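Local coordinates for CigR Protein (Salmonella enterica subsp. enterica serovar Typhimurium, PDB 4EW5), which is a putative inner membrane protein of unknown function, represented here by its C-terminal domain, which forms a two-chain assembly in the crystal, at residues L27-Y32 against A60-Q65; N80-A85 against A89-I94. One frame throughout, in Å; residues are numbered along the deposited sequence.

Interaction 1 (L27-Y32 against A60-Q65); sequences LGLTGY and ASMLGQ
Leu27 and Leu29 reach across to the short helix 60-63 and meet the selenomethionine Met62 at two heights along its side chain. The packed part lies here. CD1 of Leu27 sits against CB of Met62 at 3.8 Å, the two side chains meeting at a slant close to the helix backbone, while CD1 of Leu29 touches the selenium, SE of Met62, at 3.9 Å, the two side chains running antiparallel where they pass. Met62 spans that distance because its chain is fully extended, with CG anti to the backbone N (chi1 180°). Phe99 touches both Leu29 and Met62, and Leu23 of helix 11-26 touches Met62 as well, so the selenium end is buried.

The outer side is looser. Leu27 and Ser61 are both exposed, and the serine hydroxyl OG lies 3.7 Å from CD1 of Leu27, a polar atom resting on a methyl. Gly28, with positive phi, closes helix 11-26 in a Schellman motif and turns the chain between the two leucines. No hydrogen bond crosses the contact and only 158 Å² is buried, which implies that the direct contact between loop and short helix rests on van der Waals packing.

Interaction 2 (N80-A85 against A89-I94); sequences NLVLIA and AVVTAI
The carbonyl oxygen of Leu83 takes two backbone N-H groups from the opposite strand. N of Thr92 is 2.8 Å from O of Leu83, nearly in line with the C=O bond, and N of Ala93 adds a weak bond at 3.4 Å. Thr92 and Ala93 thus both face Leu83, a classic beta bulge in the antiparallel hairpin 80-85/91-95. N of Leu83 returns a bond to O of Ala93, and past the bulge N of Ala85 reaches O of Val90 at 2.9 Å in a straight bond (170°). At the turn, N of Ala89 donates to O of Ala85 over 2.8 Å through a more bent N-H...O (132°).

Val82 pairs with Ile94 before the bulge; the one-residue shift after Leu83 sets Ile84 opposite Val91, all on one face. CG1 of Val82, anti to its own N (chi1 -175°), leans to CG1 of Val91 at 3.8 Å, and CG2 of Ile84 presses on CA of Ala89 at 3.4 Å, tighter than normal for two carbons. On the other face CB of Leu83 meets CB of Ala93, and CD2 of Leu83 lies against CG2 of Thr92 at 3.8 Å. Pro8 of the second subunit packs on Leu83 and Thr92, and Val11 of that subunit on Ala93, so this face is part of the dimer contact. Beyond the hairpin, Val82 and Ile84 bond through their backbones to strand 72-77. A transmembrane helix is predicted to start at Leu81 and cover most of this hairpin, yet here these residues form strands whose backbone polar groups are largely taken up by neighbouring strands and the loop at Gly46 and Leu49, implying that the largely apolar stretch packs within the domain as two sheet strands and contributes to the subunit interface.

In the fold
From the N terminus the chain runs through helix 11-26 into the loop that holds 27-32; interaction 1 then closes a long excursion, almost all of it without regular structure apart from strand 56-57, by bringing 60-65 back beside the helix end. Strand 72-77 follows, and interaction 2 is the short hairpin after it, closed over three residues and ending in strand 91-95, the outermost of this chain's sheet. The two contacts are in series, neither enclosing nor crossing the other. Their centres lie about 16 Å apart, yet they touch: CE of Met62 packs on CD2 of Leu81 at 4.0 Å, joining the helix-side loop packing to the antiparallel sheet.

Interaction 1 (L27-Y32 against A60-Q65)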
ATOM      1  N   LEU A  27      -4.933  -1.286 -17.376  1.00 29.66           N
ATOM      2  CA  LEU A  27      -6.132  -0.632 -17.908  1.00 32.13           C
ATOM      3  C   LEU A  27      -5.856   0.400 -19.000  1.00 32.88           C
ATOM      4  O   LEU A  27      -6.762   1.048 -19.492  1.00 34.26           O
ATOM      5  CB  LEU A  27      -6.947   0.008 -16.756  1.00 33.82           C
ATOM      6  CG  LEU A  27      -7.407  -1.007 -15.699  1.00 34.80           C
ATOM      7  CD1 LEU A  27      -7.907  -0.405 -14.356  1.00 34.37           C
ATOM      8  CD2 LEU A  27      -8.498  -1.886 -16.347  1.00 38.08           C
ATOM      9  N   GLY A  28      -4.599   0.556 -19.413  1.00 32.13           N
ATOM     10  CA  GLY A  28      -4.284   1.492 -20.495  1.00 31.97           C
ATOM     11  C   GLY A  28      -4.262   2.971 -20.119  1.00 31.26           C
ATOM     12  O   GLY A  28      -4.304   3.841 -20.984  1.00 34.87           O
ATOM     13  N   LEU A  29      -4.132   3.274 -18.855  1.00 27.64           N
ATOM     14  CA  LEU A  29      -4.157   4.652 -18.367  1.00 27.19           C
ATOM     15  C   LEU A  29      -2.719   5.147 -18.159  1.00 28.54           C
ATOM     16  O   LEU A  29      -2.274   5.375 -17.042  1.00 30.62           O
ATOM     17  CB  LEU A  29      -4.958   4.656 -17.058  1.00 26.79           C
ATOM     18  CG  LEU A  29      -6.377   4.036 -17.150  1.00 27.72           C
ATOM     19  CD1 LEU A  29      -7.112   3.988 -15.809  1.00 28.10           C
ATOM     20  CD2 LEU A  29      -7.101   4.863 -18.177  1.00 30.01           C
ATOM     21  N   THR A  30      -1.919   5.192 -19.212  1.00 28.45           N
ATOM     22  CA  THR A  30      -0.580   5.711 -19.064  1.00 28.94           C
ATOM     23  C   THR A  30      -0.334   6.795 -20.090  1.00 31.92           C
ATOM     24  O   THR A  30      -1.052   6.898 -21.054  1.00 31.95           O
ATOM     25  CB  THR A  30       0.474   4.580 -19.146  1.00 30.12           C
ATOM     26  OG1 THR A  30       0.537   4.005 -20.447  1.00 30.87           O
ATOM     27  CG2 THR A  30       0.140   3.481 -18.133  1.00 28.69           C
ATOM     28  N   GLY A  31       0.694   7.593 -19.852  1.00 33.43           N
ATOM     29  CA  GLY A  31       1.128   8.604 -20.762  1.00 35.28           C
ATOM     30  C   GLY A  31       0.505   9.932 -20.484  1.00 35.28           C
ATOM     31  O   GLY A  31       0.511  10.798 -21.359  1.00 35.86           O
ATOM     32  N   TYR A  32       0.024  10.135 -19.281  1.00 33.55           N
ATOM     33  CA  TYR A  32      -0.630  11.394 -18.925  1.00 34.36           C
ATOM     34  C   TYR A  32       0.412  12.455 -18.723  1.00 37.06           C
ATOM     35  O   TYR A  32       1.520  12.179 -18.341  1.00 34.20           O
ATOM     36  CB  TYR A  32      -1.426  11.295 -17.683  1.00 32.64           C
ATOM     37  CG  TYR A  32      -2.700  10.568 -17.820  1.00 32.83           C
ATOM     38  CD1 TYR A  32      -2.709   9.217 -18.164  1.00 36.85           C
ATOM     39  CD2 TYR A  32      -3.890  11.202 -17.636  1.00 32.41           C
ATOM     40  CE1 TYR A  32      -3.894   8.535 -18.255  1.00 36.21           C
ATOM     41  CE2 TYR A  32      -5.075  10.535 -17.768  1.00 33.71           C
ATOM     42  CZ  TYR A  32      -5.048   9.183 -18.061  1.00 32.17           C
ATOM     43  OH  TYR A  32      -6.209   8.527 -18.208  1.00 34.17           O
ATOM     44  N   ALA A  60     -14.396   3.494 -13.396  1.00 28.21           N
ATOM     45  CA  ALA A  60     -14.992   2.547 -12.453  1.00 29.04           C
ATOM     46  C   ALA A  60     -14.193   1.289 -12.327  1.00 28.96           C
ATOM     47  O   ALA A  60     -14.054   0.756 -11.211  1.00 31.04           O
ATOM     48  CB  ALA A  60     -16.459   2.195 -12.848  1.00 27.58           C
ATOM     49  N   SER A  61     -13.619   0.805 -13.414  1.00 30.02           N
ATOM     50  CA  SER A  61     -12.810  -0.405 -13.336  1.00 31.13           C
ATOM     51  C   SER A  61     -11.683  -0.221 -12.326  1.00 29.85           C
ATOM     52  O   SER A  61     -11.362  -1.155 -11.569  1.00 30.79           O
ATOM     53  CB  SER A  61     -12.127  -0.764 -14.678  1.00 32.14           C
ATOM     54  OG  SER A  61     -11.414   0.396 -15.152  1.00 34.83           O
HETATM   55  N   MSE A  62     -11.046   0.938 -12.302  1.00 24.61           N
HETATM   56  CA  MSE A  62      -9.983   1.166 -11.337  1.00 22.59           C
HETATM   57  C   MSE A  62     -10.486   1.522  -9.942  1.00 22.31           C
HETATM   58  O   MSE A  62      -9.880   1.107  -8.939  1.00 22.91           O
HETATM   59  CB  MSE A  62      -9.014   2.229 -11.865  1.00 23.29           C
HETATM   60  CG  MSE A  62      -7.905   2.538 -10.954  1.00 23.10           C
HETATM   61 SE   MSE A  62      -6.465   3.403 -12.058  0.65 24.61          SE
HETATM   62  CE  MSE A  62      -5.182   3.576 -10.677  1.00 19.35           C
ATOM     63  N   LEU A  63     -11.549   2.292  -9.837  1.00 23.89           N
ATOM     64  CA  LEU A  63     -12.110   2.649  -8.562  1.00 26.10           C
ATOM     65  C   LEU A  63     -12.603   1.457  -7.756  1.00 26.36           C
ATOM     66  O   LEU A  63     -12.584   1.511  -6.545  1.00 27.04           O
ATOM     67  CB  LEU A  63     -13.262   3.627  -8.722  1.00 26.20           C
ATOM     68  CG  LEU A  63     -12.900   5.060  -9.030  1.00 26.35           C
ATOM     69  CD1 LEU A  63     -14.158   5.937  -9.040  1.00 26.34           C
ATOM     70  CD2 LEU A  63     -11.925   5.621  -8.011  1.00 27.08           C
ATOM     71  N   GLY A  64     -13.024   0.406  -8.440  1.00 23.96           N
ATOM     72  CA  GLY A  64     -13.324  -0.849  -7.805  1.00 25.77           C
ATOM     73  C   GLY A  64     -12.201  -1.512  -7.038  1.00 26.57           C
ATOM     74  O   GLY A  64     -12.487  -2.393  -6.193  1.00 27.92           O
ATOM     75  N   GLN A  65     -10.931  -1.117  -7.327  1.00 22.04           N
ATOM     76  CA  GLN A  65      -9.734  -1.744  -6.797  1.00 25.29           C
ATOM     77  C   GLN A  65      -8.905  -0.860  -5.904  1.00 24.64           C
ATOM     78  O   GLN A  65      -7.788  -1.228  -5.552  1.00 26.17           O
ATOM     79  CB  GLN A  65      -8.835  -2.229  -7.986  1.00 26.26           C
ATOM     80  CG  GLN A  65      -9.658  -2.887  -9.064  1.00 31.65           C
ATOM     81  CD  GLN A  65     -10.053  -4.238  -8.616  1.00 36.89           C
ATOM     82  OE1 GLN A  65      -9.223  -4.951  -8.032  1.00 44.05           O
ATOM     83  NE2 GLN A  65     -11.313  -4.614  -8.849  1.00 40.56           N
TER

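Interaction 2 (N80-A85 against A89-I94)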
ATOM      1  N   ASN A  80      -0.427  11.796 -11.604  1.00 24.48           N
ATOM      2  CA  ASN A  80      -0.480  11.254 -10.234  1.00 24.23           C
ATOM      3  C   ASN A  80      -1.849  10.767  -9.858  1.00 21.68           C
ATOM      4  O   ASN A  80      -2.898  11.253 -10.399  1.00 21.39           O
ATOM      5  CB  ASN A  80      -0.066  12.340  -9.291  1.00 25.54           C
ATOM      6  CG  ASN A  80       1.282  12.989  -9.705  1.00 28.33           C
ATOM      7  OD1 ASN A  80       2.293  12.294  -9.916  1.00 29.51           O
ATOM      8  ND2 ASN A  80       1.246  14.306 -10.013  1.00 32.02           N
ATOM      9  N   LEU A  81      -1.909   9.895  -8.859  1.00 22.28           N
ATOM     10  CA  LEU A  81      -3.206   9.437  -8.385  1.00 20.47           C
ATOM     11  C   LEU A  81      -3.452  10.142  -7.043  1.00 21.98           C
ATOM     12  O   LEU A  81      -2.620  10.012  -6.121  1.00 24.17           O
ATOM     13  CB  LEU A  81      -3.162   7.926  -8.153  1.00 21.48           C
ATOM     14  CG  LEU A  81      -4.408   7.254  -7.598  1.00 21.84           C
ATOM     15  CD1 LEU A  81      -5.693   7.542  -8.387  1.00 22.73           C
ATOM     16  CD2 LEU A  81      -4.149   5.732  -7.413  1.00 22.09           C
ATOM     17  N   VAL A  82      -4.587  10.814  -6.877  1.00 19.77           N
ATOM     18  CA  VAL A  82      -4.772  11.728  -5.727  1.00 19.26           C
ATOM     19  C   VAL A  82      -6.161  11.528  -5.148  1.00 18.99           C
ATOM     20  O   VAL A  82      -7.149  11.560  -5.893  1.00 19.54           O
ATOM     21  CB  VAL A  82      -4.584  13.198  -6.167  1.00 21.67           C
ATOM     22  CG1 VAL A  82      -4.660  14.100  -4.918  1.00 20.95           C
ATOM     23  CG2 VAL A  82      -3.262  13.380  -6.943  1.00 21.37           C
ATOM     24  N   LEU A  83      -6.263  11.233  -3.847  1.00 18.65           N
ATOM     25  CA  LEU A  83      -7.505  11.150  -3.192  1.00 17.61           C
ATOM     26  C   LEU A  83      -7.827  12.583  -2.701  1.00 21.13           C
ATOM     27  O   LEU A  83      -7.013  13.207  -1.983  1.00 20.19           O
ATOM     28  CB  LEU A  83      -7.424  10.290  -1.947  1.00 18.60           C
ATOM     29  CG  LEU A  83      -8.717   9.990  -1.177  1.00 17.44           C
ATOM     30  CD1 LEU A  83      -9.705   9.131  -1.997  1.00 17.03           C
ATOM     31  CD2 LEU A  83      -8.471   9.339   0.160  1.00 18.43           C
ATOM     32  N   ILE A  84      -9.051  13.004  -2.950  1.00 20.36           N
ATOM     33  CA  ILE A  84      -9.425  14.407  -2.729  1.00 23.48           C
ATOM     34  C   ILE A  84     -10.770  14.405  -2.026  1.00 23.89           C
ATOM     35  O   ILE A  84     -11.675  13.638  -2.415  1.00 26.93           O
ATOM     36  CB  ILE A  84      -9.509  15.103  -4.112  1.00 26.89           C
ATOM     37  CG1 ILE A  84      -8.112  15.273  -4.672  1.00 27.84           C
ATOM     38  CG2 ILE A  84     -10.129  16.462  -4.052  1.00 30.20           C
ATOM     39  CD1 ILE A  84      -8.059  15.786  -6.115  1.00 32.79           C
ATOM     40  N   ALA A  85     -10.892  15.203  -0.967  1.00 22.20           N
ATOM     41  CA  ALA A  85     -12.173  15.402  -0.306  1.00 24.66           C
ATOM     42  C   ALA A  85     -13.170  16.094  -1.238  1.00 26.88           C
ATOM     43  O   ALA A  85     -12.855  17.112  -1.897  1.00 28.23           O
ATOM     44  CB  ALA A  85     -12.001  16.247   0.959  1.00 26.74           C
ATOM     45  N   ALA A  89     -12.094  19.835  -1.993  1.00 24.64           N
ATOM     46  CA  ALA A  89     -10.957  19.521  -2.922  1.00 24.72           C
ATOM     47  C   ALA A  89      -9.635  19.401  -2.126  1.00 22.71           C
ATOM     48  O   ALA A  89      -8.583  19.354  -2.712  1.00 24.72           O
ATOM     49  CB  ALA A  89     -10.850  20.550  -4.051  1.00 25.11           C
ATOM     50  N   VAL A  90      -9.733  19.180  -0.819  1.00 21.55           N
ATOM     51  CA  VAL A  90      -8.564  18.965   0.068  1.00 22.02           C
ATOM     52  C   VAL A  90      -7.852  17.658  -0.282  1.00 22.39           C
ATOM     53  O   VAL A  90      -8.457  16.588  -0.270  1.00 23.34           O
ATOM     54  CB  VAL A  90      -8.885  18.969   1.558  1.00 21.53           C
ATOM     55  CG1 VAL A  90      -7.618  18.634   2.359  1.00 21.04           C
ATOM     56  CG2 VAL A  90      -9.469  20.345   2.028  1.00 23.96           C
ATOM     57  N   VAL A  91      -6.590  17.792  -0.600  1.00 22.03           N
ATOM     58  CA  VAL A  91      -5.760  16.687  -0.990  1.00 23.49           C
ATOM     59  C   VAL A  91      -5.502  15.836   0.252  1.00 23.12           C
ATOM     60  O   VAL A  91      -5.012  16.314   1.274  1.00 22.45           O
ATOM     61  CB  VAL A  91      -4.506  17.141  -1.700  1.00 22.15           C
ATOM     62  CG1 VAL A  91      -3.527  15.984  -1.877  1.00 21.96           C
ATOM     63  CG2 VAL A  91      -4.856  17.808  -3.046  1.00 24.69           C
ATOM     64  N   THR A  92      -5.770  14.554   0.099  1.00 20.93           N
ATOM     65  CA  THR A  92      -5.797  13.633   1.217  1.00 20.71           C
ATOM     66  C   THR A  92      -4.741  12.515   1.141  1.00 22.36           C
ATOM     67  O   THR A  92      -4.248  12.006   2.168  1.00 19.98           O
ATOM     68  CB  THR A  92      -7.254  13.069   1.360  1.00 22.66           C
ATOM     69  OG1 THR A  92      -8.120  14.197   1.541  1.00 24.24           O
ATOM     70  CG2 THR A  92      -7.427  12.141   2.560  1.00 24.49           C
ATOM     71  N   ALA A  93      -4.379  12.103  -0.051  1.00 20.24           N
ATOM     72  CA  ALA A  93      -3.311  11.131  -0.265  1.00 21.35           C
ATOM     73  C   ALA A  93      -2.874  11.339  -1.650  1.00 21.92           C
ATOM     74  O   ALA A  93      -3.707  11.721  -2.482  1.00 21.97           O
ATOM     75  CB  ALA A  93      -3.796   9.681  -0.091  1.00 18.77           C
ATOM     76  N   ILE A  94      -1.572  11.148  -1.879  1.00 20.73           N
ATOM     77  CA  ILE A  94      -0.974  11.384  -3.133  1.00 21.59           C
ATOM     78  C   ILE A  94      -0.085  10.148  -3.424  1.00 21.99           C
ATOM     79  O   ILE A  94       0.762   9.766  -2.629  1.00 22.21           O
ATOM     80  CB  ILE A  94      -0.035  12.611  -3.121  1.00 22.92           C
ATOM     81  CG1 ILE A  94      -0.799  13.886  -2.721  1.00 23.70           C
ATOM     82  CG2 ILE A  94       0.661  12.815  -4.483  1.00 22.25           C
ATOM     83  CD1 ILE A  94       0.164  14.971  -2.257  1.00 24.07           C
TER